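Local coordinates for Dna-binding protein RAP1 (Saccharomyces cerevisiae, PDB 4BJT) that binds DNA at repressor/activator sites and, through its C-terminal domain, binds the Rap1-binding module of Rif1, probably helping to bring Rif1 to telomeres, at residues D76-L81 and K123-S128; G101-S106 and V112-D117; P141-N146 and N151-P156; H164-S169 and R179-K184. All blocks are in the same frame, centred on the assembly; numbering follows the deposited sequence.

Contact 1 is buried, contacts 3 and 4 are partly buried and contact 2 lies at the surface. Contacts 1 and 3 meet, Phe125 of contact 1 packing on Asn153 and the hydroxyl of Tyr143 in contact 3. Across its segments contact 1 is apolar and aromatic, a ring pair topped by a leucine, while contact 3 adds a tyrosine-amide hydrogen bond to its ring-proline packing. Contact 2, about 14 Å from contact 1 between centres, adjoins it through the successive helices 108-119 and 123-132, yet depends on a single tyrosine-carboxylate hydrogen bond. Contact 4 pairs two later helices on the far side of the chain's centre from contacts 1 and 2, joining a leucine to a salt bridge. It reaches contact 3 through Lys184, whose NZ probably hydrogen-bonds Pro156 O.

Contact 1: D76-L81 and K123-S128; sequences DLFLPL and KNFSTS
Leu77 lays its CD2 methyl squarely on the ring of Phe125, 3.9 Å from the ring centroid and only 9° off the ring normal, a clean CH-pi contact over one face. Its CB leans on the same ring near the rim, 3.8 Å from Phe125 CD2. At the edge of that ring, near its plane, sits Phe78 CZ, 3.9 Å from Phe125 CE2. The two phenyl planes stand at 87°, with the edge of Phe125 turned toward the face of Phe78 in an offset edge-to-face pair. Phe125 gets there because its CG is anti to the backbone N (chi1 -174°), which sends the ring out from helix 123-132 toward the loop.

What is joined here is a loop leading into helix 80-83 and the start of helix 123-132, inside the all-helical Rap1 C-terminal domain. Helix 140-150 closes in on the same side chains: Met147 touches Leu77 and Phe125, and Phe144 touches Phe78. Backbone hydrogen bonds of Leu77 with Arg122 and of Leu79 with Gly120 tie this loop to the residues just before helix 123-132. Farther out, one water donates to both Asp76 O and Asn124 OD1, each at 2.8 Å, bridging the two segments.

Contact 2: G101-S106 and V112-D117; sequences GDYEPS and VQDLCD
Tyr103 and Asp114 reach out from opposing backbones and overlap only at their ends, OH against OD2. Tyr103 CG lies anti to its carbonyl carbon (chi1 -66°), which directs the ring toward helix 108-119. Tyr103 OH donates to Asp114 OD2 at 2.7 Å, and the carboxylate oxygen lies at the edge of the tyrosine ring, near its plane. The ring and carboxylate planes are turned 46° apart. OD2 accepts the bond with its anti lone pair, on the side away from OD1. The same oxygen also forms a salt bridge with Lys110, one turn earlier on the helix; the lysine probably helps keep the aspartate charged.

The backbones stay well apart, with the nearest CA atoms, those of Tyr103 and Val112, 10.9 Å from each other; tyrosine and aspartate side chains bridge the gap together. The tyrosine also packs on Lys110 and Leu111 of helix 108-119 and on Val98 of helix 88-99, which Asp114 touches too.

Tyr103 and Val112 each pack on an apolar side chain of the bound peptide, and Pro105 hydrogen-bonds to it through its backbone. The pair thus ties the loop to helix 108-119 at the site where the Rap1 C-terminal domain holds the bound Rif1 peptide.

Contact 3: P141-N146 and N151-P156; sequences PRYFLN and NVNPPP
Tyr143 meets Asn153, Pro154 and Pro155 where the chain leaves helix 140-150 and folds back along it. This is the proline-rich loop that follows helix 140-150 in the all-helical Rap1 C-terminal domain, packed against the helix it has just left. Asn151, the first residue to depart from helical backbone angles, does so with a positive phi, which helps turn the chain. Two residues on, Asn153 brings its amide to the tyrosine hydroxyl: CG lies anti to the backbone N (chi1 180°), and OD1 accepts from Tyr143 OH at 2.6 Å. The donor is tilted 26° from the carbonyl plane, and the ring and amide planes stand nearly perpendicular. Phe125 and Met147 also pack on Asn153.

A cis peptide bond precedes Pro154, whose CB comes to 3.4 Å from Tyr143 OH, close beside the hydroxyl that Asn153 engages. Pro155 follows and turns its ring toward the helix. Its CD sits over one face of the Tyr143 ring, 3.9 Å from the centroid, as a CH-pi contact offset toward the rim. Its CG approaches Tyr143 O, and its CB rests on Asn146 CB at 3.8 Å. The amide of Asn146 turns away from the proline, back along its own helix. There ND2 donates to Arg142 O at 2.8 Å with an almost straight N-H...O angle of 173°, on a carbonyl oxygen that also accepts from Asn146 N.

Contact 4: H164-S169 and R179-K184; sequences HDDDES and RKLVKK
Lys184 runs out fully extended, with CG anti to the backbone N (chi1 179°) and the later torsions anti throughout, and this carries its ammonium group to Asp166. The aspartate's CG lies beside its own backbone N (chi1 -69°), turning the carboxylate to meet it. NZ donates to the syn lone pair of Asp166 OD2, the one on the side of OD1, at 2.7 Å in a salt bridge. The lysine chain comes in nearly perpendicular to the aspartate.

Next to the bridge, Leu181 fills the apolar part of the interface. Its CD1 rests on Asp166 CB at 3.7 Å, while CD2 lies 4.4 Å from Ser169 CB in a looser approach. Asp166 therefore meets the leucine through its methylene and the lysine through its carboxylate.

Helices 164-171 and 175-185 are two successive helices packed at a steep angle: over these segments their axes pass 10.1 Å apart, with N-to-C directions 127° from each other. Trp162 touches Leu181 from the preceding loop.

Asp166 OD2 is also hydrogen-bonded to His185 NE2, and Lys184 NZ has a second partner in Pro156 O. The charged pair is thus gripped from both ends: with Asp166 buried, the lysine and histidine would be expected to stabilise its negative charge, while the ammonium group couples this helix pair to the proline-rich loop.

Contact 1: D76-L81 and K123-S128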
loop_
_atom_site.group_PDB
_atom_site.type_symbol
_atom_site.label_atom_id
_atom_site.label_comp_id
_atom_site.label_asym_id
_atom_site.label_seq_id
_atom_site.Cartn_x
_atom_site.Cartn_y
_atom_site.Cartn_z
ATOM N N ASP C 76 -9.790 -0.375 -14.744
ATOM C CA ASP C 76 -8.547 -1.106 -14.995
ATOM C C ASP C 76 -7.866 -1.524 -13.708
ATOM O O ASP C 76 -6.975 -2.364 -13.772
ATOM C CB ASP C 76 -7.558 -0.357 -15.880
ATOM C CG ASP C 76 -7.069 0.889 -15.278
ATOM O OD1 ASP C 76 -7.889 1.729 -14.985
ATOM O OD2 ASP C 76 -5.839 1.008 -15.068
ATOM N N LEU C 77 -8.273 -0.954 -12.548
ATOM C CA LEU C 77 -7.714 -1.279 -11.234
ATOM C C LEU C 77 -8.649 -2.101 -10.342
ATOM O O LEU C 77 -8.180 -2.883 -9.522
ATOM C CB LEU C 77 -7.381 0.017 -10.504
ATOM C CG LEU C 77 -6.345 0.921 -11.180
ATOM C CD1 LEU C 77 -6.213 2.224 -10.405
ATOM C CD2 LEU C 77 -5.008 0.236 -11.285
ATOM N N PHE C 78 -9.965 -1.921 -10.518
ATOM C CA PHE C 78 -10.983 -2.545 -9.679
ATOM C C PHE C 78 -11.996 -3.301 -10.476
ATOM O O PHE C 78 -12.339 -2.927 -11.608
ATOM C CB PHE C 78 -11.692 -1.473 -8.867
ATOM C CG PHE C 78 -10.785 -0.738 -7.910
ATOM C CD1 PHE C 78 -10.529 -1.242 -6.648
ATOM C CD2 PHE C 78 -10.195 0.460 -8.272
ATOM C CE1 PHE C 78 -9.748 -0.532 -5.742
ATOM C CE2 PHE C 78 -9.349 1.133 -7.395
ATOM C CZ PHE C 78 -9.147 0.646 -6.127
ATOM N N LEU C 79 -12.502 -4.372 -9.862
ATOM C CA LEU C 79 -13.507 -5.260 -10.436
ATOM C C LEU C 79 -14.895 -4.753 -10.135
ATOM O O LEU C 79 -15.090 -3.916 -9.242
ATOM C CB LEU C 79 -13.335 -6.664 -9.822
ATOM C CG LEU C 79 -12.066 -7.376 -10.251
ATOM C CD1 LEU C 79 -11.515 -8.233 -9.156
ATOM C CD2 LEU C 79 -12.277 -8.168 -11.492
ATOM N N PRO C 80 -15.926 -5.303 -10.824
ATOM C CA PRO C 80 -17.289 -4.833 -10.565
ATOM C C PRO C 80 -17.707 -4.871 -9.084
ATOM O O PRO C 80 -18.393 -3.958 -8.637
ATOM C CB PRO C 80 -18.143 -5.747 -11.450
ATOM C CG PRO C 80 -17.235 -6.108 -12.567
ATOM C CD PRO C 80 -15.871 -6.234 -11.959
ATOM N N LEU C 81 -17.239 -5.868 -8.291
ATOM C CA LEU C 81 -17.606 -5.963 -6.885
ATOM C C LEU C 81 -17.263 -4.683 -6.109
ATOM O O LEU C 81 -18.042 -4.242 -5.266
ATOM C CB LEU C 81 -16.922 -7.185 -6.235
ATOM C CG LEU C 81 -17.166 -7.391 -4.735
ATOM C CD1 LEU C 81 -18.622 -7.738 -4.464
ATOM C CD2 LEU C 81 -16.325 -8.535 -4.230
ATOM N N LYS C 123 -5.956 -8.456 -9.150
ATOM C CA LYS C 123 -4.779 -9.152 -8.648
ATOM C C LYS C 123 -3.449 -8.495 -9.001
ATOM O O LYS C 123 -2.525 -8.477 -8.168
ATOM C CB LYS C 123 -4.778 -10.604 -9.107
ATOM C CG LYS C 123 -5.910 -11.419 -8.552
ATOM C CD LYS C 123 -5.822 -12.810 -9.153
ATOM C CE LYS C 123 -6.918 -13.692 -8.678
ATOM N NZ LYS C 123 -6.829 -15.045 -9.309
ATOM N N ASN C 124 -3.338 -7.976 -10.204
ATOM C CA ASN C 124 -2.100 -7.299 -10.616
ATOM C C ASN C 124 -1.904 -5.983 -9.838
ATOM O O ASN C 124 -0.782 -5.651 -9.453
ATOM C CB ASN C 124 -2.025 -7.067 -12.113
ATOM C CG ASN C 124 -3.191 -6.352 -12.719
ATOM O OD1 ASN C 124 -4.271 -6.252 -12.131
ATOM N ND2 ASN C 124 -3.027 -5.909 -13.949
ATOM N N PHE C 125 -3.003 -5.287 -9.511
ATOM C CA PHE C 125 -2.905 -4.082 -8.694
ATOM C C PHE C 125 -2.516 -4.419 -7.252
ATOM O O PHE C 125 -1.591 -3.806 -6.715
ATOM C CB PHE C 125 -4.227 -3.306 -8.749
ATOM C CG PHE C 125 -4.243 -1.956 -8.078
ATOM C CD1 PHE C 125 -3.113 -1.149 -8.064
ATOM C CD2 PHE C 125 -5.430 -1.418 -7.612
ATOM C CE1 PHE C 125 -3.152 0.122 -7.515
ATOM C CE2 PHE C 125 -5.470 -0.137 -7.072
ATOM C CZ PHE C 125 -4.331 0.612 -7.002
ATOM N N SER C 126 -3.173 -5.415 -6.602
ATOM C CA SER C 126 -2.799 -5.838 -5.245
ATOM C C SER C 126 -1.320 -6.246 -5.174
ATOM O O SER C 126 -0.618 -5.920 -4.216
ATOM C CB SER C 126 -3.642 -7.022 -4.792
ATOM O OG SER C 126 -4.957 -6.578 -4.546
ATOM N N THR C 127 -0.856 -6.960 -6.212
ATOM C CA THR C 127 0.544 -7.405 -6.261
ATOM C C THR C 127 1.478 -6.204 -6.318
ATOM O O THR C 127 2.489 -6.178 -5.588
ATOM C CB THR C 127 0.764 -8.351 -7.457
ATOM O OG1 THR C 127 -0.076 -9.474 -7.252
ATOM C CG2 THR C 127 2.223 -8.809 -7.581
ATOM N N SER C 128 1.153 -5.217 -7.165
ATOM C CA SER C 128 1.965 -4.009 -7.296
ATOM C C SER C 128 1.972 -3.226 -5.974
ATOM O O SER C 128 3.028 -2.723 -5.543
ATOM C CB SER C 128 1.449 -3.114 -8.412
ATOM O OG SER C 128 1.673 -3.730 -9.672
HETATM O O HOH W 1 -4.935 -3.556 -12.228
#

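Contact 2: G101-S106 and V112-D117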
loop_
_atom_site.group_PDB
_atom_site.type_symbol
_atom_site.label_atom_id
_atom_site.label_comp_id
_atom_site.label_asym_id
_atom_site.label_seq_id
_atom_site.Cartn_x
_atom_site.Cartn_y
_atom_site.Cartn_z
ATOM N N GLY C 101 -6.774 -11.085 8.542
ATOM C CA GLY C 101 -6.733 -12.535 8.473
ATOM C C GLY C 101 -5.350 -13.093 8.735
ATOM O O GLY C 101 -4.357 -12.364 8.736
ATOM N N ASP C 102 -5.288 -14.398 8.933
ATOM C CA ASP C 102 -4.034 -15.095 9.213
ATOM C C ASP C 102 -3.312 -15.373 7.901
ATOM O O ASP C 102 -3.817 -16.145 7.081
ATOM C CB ASP C 102 -4.320 -16.420 9.952
ATOM C CG ASP C 102 -5.031 -16.254 11.285
ATOM O OD1 ASP C 102 -5.046 -15.118 11.818
ATOM O OD2 ASP C 102 -5.574 -17.261 11.797
ATOM N N TYR C 103 -2.185 -14.687 7.665
ATOM C CA TYR C 103 -1.357 -14.901 6.474
ATOM C C TYR C 103 0.064 -15.172 6.911
ATOM O O TYR C 103 0.648 -14.355 7.618
ATOM C CB TYR C 103 -1.361 -13.687 5.538
ATOM C CG TYR C 103 -2.712 -13.426 4.913
ATOM C CD1 TYR C 103 -3.217 -14.265 3.927
ATOM C CD2 TYR C 103 -3.516 -12.391 5.363
ATOM C CE1 TYR C 103 -4.493 -14.075 3.402
ATOM C CE2 TYR C 103 -4.799 -12.200 4.859
ATOM C CZ TYR C 103 -5.275 -13.023 3.857
ATOM O OH TYR C 103 -6.534 -12.800 3.350
ATOM N N GLU C 104 0.634 -16.299 6.475
ATOM C CA GLU C 104 2.036 -16.599 6.757
ATOM C C GLU C 104 2.857 -15.763 5.753
ATOM O O GLU C 104 2.315 -15.357 4.720
ATOM C CB GLU C 104 2.338 -18.096 6.583
ATOM C CG GLU C 104 1.522 -19.022 7.474
ATOM C CD GLU C 104 1.692 -18.819 8.968
ATOM O OE1 GLU C 104 2.791 -18.398 9.399
ATOM O OE2 GLU C 104 0.727 -19.101 9.714
ATOM N N PRO C 105 4.161 -15.525 5.999
ATOM C CA PRO C 105 4.950 -14.720 5.045
ATOM C C PRO C 105 4.933 -15.198 3.594
ATOM O O PRO C 105 5.045 -14.368 2.697
ATOM C CB PRO C 105 6.362 -14.765 5.627
ATOM C CG PRO C 105 6.163 -15.014 7.067
ATOM C CD PRO C 105 4.971 -15.910 7.168
ATOM N N SER C 106 4.748 -16.508 3.362
ATOM C CA SER C 106 4.725 -17.085 2.020
ATOM C C SER C 106 3.359 -17.026 1.331
ATOM O O SER C 106 3.251 -17.541 0.216
ATOM C CB SER C 106 5.137 -18.554 2.106
ATOM O OG SER C 106 4.195 -19.273 2.886
ATOM N N VAL C 112 -3.821 -11.982 -2.154
ATOM C CA VAL C 112 -4.201 -11.383 -3.426
ATOM C C VAL C 112 -5.538 -11.960 -3.902
ATOM O O VAL C 112 -6.401 -11.207 -4.384
ATOM C CB VAL C 112 -3.046 -11.533 -4.446
ATOM C CG1 VAL C 112 -3.489 -11.296 -5.872
ATOM C CG2 VAL C 112 -1.888 -10.593 -4.076
ATOM N N GLN C 113 -5.746 -13.283 -3.734
ATOM C CA GLN C 113 -7.029 -13.873 -4.111
ATOM C C GLN C 113 -8.178 -13.352 -3.250
ATOM O O GLN C 113 -9.243 -13.029 -3.763
ATOM C CB GLN C 113 -6.965 -15.413 -4.033
ATOM C CG GLN C 113 -8.209 -16.108 -4.587
ATOM C CD GLN C 113 -8.353 -15.863 -6.068
ATOM O OE1 GLN C 113 -7.446 -16.151 -6.843
ATOM N NE2 GLN C 113 -9.450 -15.255 -6.494
ATOM N N ASP C 114 -7.956 -13.213 -1.946
ATOM C CA ASP C 114 -8.994 -12.718 -1.045
ATOM C C ASP C 114 -9.306 -11.230 -1.311
ATOM O O ASP C 114 -10.476 -10.823 -1.278
ATOM C CB ASP C 114 -8.576 -12.934 0.408
ATOM C CG ASP C 114 -8.381 -14.400 0.792
ATOM O OD1 ASP C 114 -8.889 -15.284 0.062
ATOM O OD2 ASP C 114 -7.673 -14.662 1.785
ATOM N N LEU C 115 -8.285 -10.440 -1.669
ATOM C CA LEU C 115 -8.508 -9.016 -1.996
ATOM C C LEU C 115 -9.318 -8.862 -3.285
ATOM O O LEU C 115 -10.039 -7.870 -3.472
ATOM C CB LEU C 115 -7.173 -8.288 -2.135
ATOM C CG LEU C 115 -6.419 -8.074 -0.816
ATOM C CD1 LEU C 115 -4.979 -7.666 -1.083
ATOM C CD2 LEU C 115 -7.125 -7.026 0.074
ATOM N N CYS C 116 -9.196 -9.825 -4.182
ATOM C CA CYS C 116 -9.975 -9.871 -5.412
ATOM C C CYS C 116 -11.438 -10.271 -5.090
ATOM O O CYS C 116 -12.380 -9.539 -5.420
ATOM C CB CYS C 116 -9.301 -10.857 -6.362
ATOM S SG CYS C 116 -10.275 -11.288 -7.809
ATOM N N ASP C 117 -11.611 -11.382 -4.375
ATOM C CA ASP C 117 -12.938 -11.935 -4.080
ATOM C C ASP C 117 -13.782 -11.141 -3.131
ATOM O O ASP C 117 -15.006 -11.135 -3.284
ATOM C CB ASP C 117 -12.804 -13.367 -3.505
ATOM C CG ASP C 117 -12.200 -14.378 -4.461
ATOM O OD1 ASP C 117 -12.175 -14.105 -5.683
ATOM O OD2 ASP C 117 -11.736 -15.435 -3.987
#

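Contact 3: P141-N146 and N151-P156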
loop_
_atom_site.group_PDB
_atom_site.type_symbol
_atom_site.label_atom_id
_atom_site.label_comp_id
_atom_site.label_asym_id
_atom_site.label_seq_id
_atom_site.Cartn_x
_atom_site.Cartn_y
_atom_site.Cartn_z
ATOM N N PRO C 141 -4.328 -0.094 4.090
ATOM C CA PRO C 141 -5.389 0.925 4.211
ATOM C C PRO C 141 -4.896 2.335 3.899
ATOM O O PRO C 141 -5.553 3.107 3.203
ATOM C CB PRO C 141 -5.868 0.763 5.654
ATOM C CG PRO C 141 -5.547 -0.660 5.976
ATOM C CD PRO C 141 -4.192 -0.860 5.332
ATOM N N ARG C 142 -3.690 2.647 4.362
ATOM C CA ARG C 142 -3.066 3.922 4.112
ATOM C C ARG C 142 -2.942 4.171 2.599
ATOM O O ARG C 142 -3.126 5.291 2.125
ATOM C CB ARG C 142 -1.647 3.886 4.745
ATOM C CG ARG C 142 -0.981 5.194 4.697
ATOM C CD ARG C 142 0.396 5.162 5.368
ATOM N NE ARG C 142 0.301 4.832 6.787
ATOM C CZ ARG C 142 1.342 4.820 7.627
ATOM N NH1 ARG C 142 2.566 5.034 7.176
ATOM N NH2 ARG C 142 1.164 4.560 8.917
ATOM N N TYR C 143 -2.574 3.135 1.849
ATOM C CA TYR C 143 -2.410 3.259 0.408
ATOM C C TYR C 143 -3.712 3.728 -0.206
ATOM O O TYR C 143 -3.732 4.732 -0.919
ATOM C CB TYR C 143 -1.951 1.930 -0.200
ATOM C CG TYR C 143 -1.595 2.039 -1.669
ATOM C CD1 TYR C 143 -2.586 2.156 -2.643
ATOM C CD2 TYR C 143 -0.269 2.122 -2.078
ATOM C CE1 TYR C 143 -2.261 2.302 -3.984
ATOM C CE2 TYR C 143 0.068 2.205 -3.427
ATOM C CZ TYR C 143 -0.926 2.305 -4.378
ATOM O OH TYR C 143 -0.534 2.418 -5.689
ATOM N N PHE C 144 -4.804 3.033 0.079
ATOM C CA PHE C 144 -6.096 3.413 -0.545
ATOM C C PHE C 144 -6.622 4.749 -0.065
ATOM O O PHE C 144 -7.099 5.531 -0.882
ATOM C CB PHE C 144 -7.141 2.312 -0.350
ATOM C CG PHE C 144 -6.845 1.102 -1.186
ATOM C CD1 PHE C 144 -7.012 1.135 -2.551
ATOM C CD2 PHE C 144 -6.341 -0.047 -0.618
ATOM C CE1 PHE C 144 -6.698 0.027 -3.335
ATOM C CE2 PHE C 144 -6.003 -1.145 -1.413
ATOM C CZ PHE C 144 -6.190 -1.097 -2.762
ATOM N N LEU C 145 -6.543 5.053 1.245
ATOM C CA LEU C 145 -7.056 6.342 1.698
ATOM C C LEU C 145 -6.353 7.482 1.012
ATOM O O LEU C 145 -6.990 8.461 0.636
ATOM C CB LEU C 145 -6.897 6.507 3.204
ATOM C CG LEU C 145 -7.801 5.637 4.071
ATOM C CD1 LEU C 145 -7.268 5.567 5.516
ATOM C CD2 LEU C 145 -9.246 6.145 4.039
ATOM N N ASN C 146 -5.012 7.396 0.893
ATOM C CA ASN C 146 -4.239 8.480 0.293
ATOM C C ASN C 146 -4.407 8.520 -1.221
ATOM O O ASN C 146 -4.536 9.594 -1.790
ATOM C CB ASN C 146 -2.783 8.420 0.743
ATOM C CG ASN C 146 -2.674 8.860 2.183
ATOM O OD1 ASN C 146 -2.512 10.039 2.467
ATOM N ND2 ASN C 146 -2.806 7.946 3.094
ATOM N N ASN C 151 -6.343 11.567 -5.351
ATOM C CA ASN C 151 -6.662 11.312 -6.760
ATOM C C ASN C 151 -5.379 11.052 -7.566
ATOM O O ASN C 151 -5.194 11.596 -8.653
ATOM C CB ASN C 151 -7.464 12.506 -7.332
ATOM C CG ASN C 151 -7.989 12.289 -8.711
ATOM O OD1 ASN C 151 -8.156 11.160 -9.140
ATOM N ND2 ASN C 151 -8.140 13.368 -9.478
ATOM N N VAL C 152 -4.458 10.255 -6.994
ATOM C CA VAL C 152 -3.166 9.953 -7.605
ATOM C C VAL C 152 -2.810 8.528 -7.237
ATOM O O VAL C 152 -3.035 8.118 -6.098
ATOM C CB VAL C 152 -2.081 10.954 -7.137
ATOM C CG1 VAL C 152 -1.815 10.790 -5.649
ATOM C CG2 VAL C 152 -0.791 10.780 -7.935
ATOM N N ASN C 153 -2.258 7.779 -8.174
ATOM C CA ASN C 153 -1.871 6.393 -7.941
ATOM C C ASN C 153 -0.483 6.122 -8.523
ATOM O O ASN C 153 -0.323 6.214 -9.737
ATOM C CB ASN C 153 -2.875 5.453 -8.638
ATOM C CG ASN C 153 -2.502 4.013 -8.422
ATOM O OD1 ASN C 153 -2.237 3.612 -7.289
ATOM N ND2 ASN C 153 -2.588 3.196 -9.439
ATOM N N PRO C 154 0.506 5.754 -7.706
ATOM C CA PRO C 154 0.460 5.638 -6.251
ATOM C C PRO C 154 0.478 6.997 -5.587
ATOM O O PRO C 154 0.938 7.970 -6.180
ATOM C CB PRO C 154 1.754 4.882 -5.918
ATOM C CG PRO C 154 2.701 5.344 -6.958
ATOM C CD PRO C 154 1.861 5.459 -8.216
ATOM N N PRO C 155 0.115 7.056 -4.302
ATOM C CA PRO C 155 0.274 8.309 -3.554
ATOM C C PRO C 155 1.770 8.639 -3.422
ATOM O O PRO C 155 2.544 7.780 -2.989
ATOM C CB PRO C 155 -0.359 8.020 -2.200
ATOM C CG PRO C 155 -0.855 6.675 -2.234
ATOM C CD PRO C 155 -0.497 5.993 -3.486
ATOM N N PRO C 156 2.204 9.831 -3.859
ATOM C CA PRO C 156 3.642 10.073 -3.997
ATOM C C PRO C 156 4.429 10.488 -2.775
ATOM O O PRO C 156 5.669 10.464 -2.846
ATOM C CB PRO C 156 3.698 11.188 -5.035
ATOM C CG PRO C 156 2.478 11.936 -4.825
ATOM C CD PRO C 156 1.439 10.899 -4.530
#

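Contact 4: H164-S169 and R179-K184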
loop_
_atom_site.group_PDB
_atom_site.type_symbol
_atom_site.label_atom_id
_atom_site.label_comp_id
_atom_site.label_asym_id
_atom_site.label_seq_id
_atom_site.Cartn_x
_atom_site.Cartn_y
_atom_site.Cartn_z
ATOM N N HIS C 164 8.728 4.918 -7.415
ATOM C CA HIS C 164 9.865 4.701 -8.310
ATOM C C HIS C 164 11.000 5.658 -7.967
ATOM O O HIS C 164 12.153 5.238 -7.862
ATOM C CB HIS C 164 9.426 4.884 -9.768
ATOM C CG HIS C 164 10.568 4.818 -10.737
ATOM N ND1 HIS C 164 11.102 3.604 -11.141
ATOM C CD2 HIS C 164 11.277 5.820 -11.305
ATOM C CE1 HIS C 164 12.106 3.905 -11.958
ATOM N NE2 HIS C 164 12.242 5.226 -12.093
ATOM N N ASP C 165 10.675 6.943 -7.733
ATOM C CA ASP C 165 11.676 7.939 -7.356
ATOM C C ASP C 165 12.384 7.582 -6.053
ATOM O O ASP C 165 13.578 7.803 -5.924
ATOM C CB ASP C 165 11.034 9.334 -7.242
ATOM C CG ASP C 165 10.662 9.961 -8.579
ATOM O OD1 ASP C 165 11.085 9.415 -9.636
ATOM O OD2 ASP C 165 9.988 11.021 -8.570
ATOM N N ASP C 166 11.640 7.048 -5.079
ATOM C CA ASP C 166 12.230 6.641 -3.809
ATOM C C ASP C 166 13.234 5.515 -4.032
ATOM O O ASP C 166 14.304 5.531 -3.437
ATOM C CB ASP C 166 11.163 6.143 -2.819
ATOM C CG ASP C 166 10.218 7.183 -2.286
ATOM O OD1 ASP C 166 10.546 8.374 -2.361
ATOM O OD2 ASP C 166 9.146 6.792 -1.723
ATOM N N ASP C 167 12.871 4.522 -4.857
ATOM C CA ASP C 167 13.779 3.400 -5.134
ATOM C C ASP C 167 15.040 3.868 -5.869
ATOM O O ASP C 167 16.123 3.383 -5.571
ATOM C CB ASP C 167 13.062 2.285 -5.887
ATOM C CG ASP C 167 12.091 1.491 -5.033
ATOM O OD1 ASP C 167 12.279 1.451 -3.796
ATOM O OD2 ASP C 167 11.157 0.850 -5.613
ATOM N N GLU C 168 14.916 4.866 -6.738
ATOM C CA GLU C 168 16.076 5.443 -7.413
ATOM C C GLU C 168 16.962 6.202 -6.411
ATOM O O GLU C 168 18.193 6.062 -6.451
ATOM C CB GLU C 168 15.622 6.340 -8.576
ATOM C CG GLU C 168 15.005 5.554 -9.720
ATOM C CD GLU C 168 15.924 4.571 -10.431
ATOM O OE1 GLU C 168 17.157 4.793 -10.443
ATOM O OE2 GLU C 168 15.407 3.569 -10.975
ATOM N N SER C 169 16.354 6.934 -5.460
ATOM C CA SER C 169 17.127 7.610 -4.415
ATOM C C SER C 169 17.888 6.607 -3.564
ATOM O O SER C 169 19.056 6.853 -3.207
ATOM C CB SER C 169 16.215 8.441 -3.509
ATOM O OG SER C 169 15.706 9.568 -4.200
ATOM N N ARG C 179 19.080 11.143 3.017
ATOM C CA ARG C 179 18.536 11.910 4.155
ATOM C C ARG C 179 17.030 12.133 3.957
ATOM O O ARG C 179 16.248 11.914 4.884
ATOM C CB ARG C 179 19.259 13.270 4.305
ATOM C CG ARG C 179 18.842 14.046 5.560
ATOM C CD ARG C 179 19.294 15.508 5.539
ATOM N NE ARG C 179 18.653 16.277 4.467
ATOM C CZ ARG C 179 17.398 16.730 4.474
ATOM N NH1 ARG C 179 16.599 16.499 5.514
ATOM N NH2 ARG C 179 16.930 17.414 3.436
ATOM N N LYS C 180 16.620 12.581 2.759
ATOM C CA LYS C 180 15.212 12.829 2.470
ATOM C C LYS C 180 14.397 11.538 2.495
ATOM O O LYS C 180 13.250 11.503 2.955
ATOM C CB LYS C 180 15.045 13.506 1.108
ATOM C CG LYS C 180 15.529 14.941 1.091
ATOM C CD LYS C 180 15.267 15.592 -0.263
ATOM C CE LYS C 180 15.657 17.051 -0.295
ATOM N NZ LYS C 180 15.150 17.731 -1.519
ATOM N N LEU C 181 14.997 10.477 1.978
ATOM C CA LEU C 181 14.376 9.191 1.965
ATOM C C LEU C 181 14.125 8.646 3.367
ATOM O O LEU C 181 13.026 8.143 3.620
ATOM C CB LEU C 181 15.264 8.246 1.161
ATOM C CG LEU C 181 14.693 6.924 0.834
ATOM C CD1 LEU C 181 13.459 7.070 -0.057
ATOM C CD2 LEU C 181 15.717 6.089 0.126
ATOM N N VAL C 182 15.120 8.731 4.266
ATOM C CA VAL C 182 14.931 8.222 5.632
ATOM C C VAL C 182 13.992 9.117 6.387
ATOM O O VAL C 182 13.269 8.627 7.234
ATOM C CB VAL C 182 16.203 7.901 6.441
ATOM C CG1 VAL C 182 17.021 6.857 5.737
ATOM C CG2 VAL C 182 17.003 9.149 6.760
ATOM N N LYS C 183 13.940 10.419 6.069
ATOM C CA LYS C 183 12.966 11.311 6.702
ATOM C C LYS C 183 11.522 10.871 6.345
ATOM O O LYS C 183 10.615 10.932 7.184
ATOM C CB LYS C 183 13.226 12.754 6.258
ATOM C CG LYS C 183 12.234 13.756 6.803
ATOM C CD LYS C 183 12.780 15.178 6.709
ATOM C CE LYS C 183 11.787 16.234 7.158
ATOM N NZ LYS C 183 11.533 16.224 8.633
ATOM N N LYS C 184 11.328 10.404 5.106
ATOM C CA LYS C 184 10.037 9.924 4.653
ATOM C C LYS C 184 9.653 8.589 5.255
ATOM O O LYS C 184 8.554 8.440 5.780
ATOM C CB LYS C 184 10.021 9.845 3.117
ATOM C CG LYS C 184 8.725 9.329 2.523
ATOM C CD LYS C 184 8.794 9.289 1.008
ATOM C CE LYS C 184 7.441 8.949 0.435
ATOM N NZ LYS C 184 7.477 8.864 -1.052
#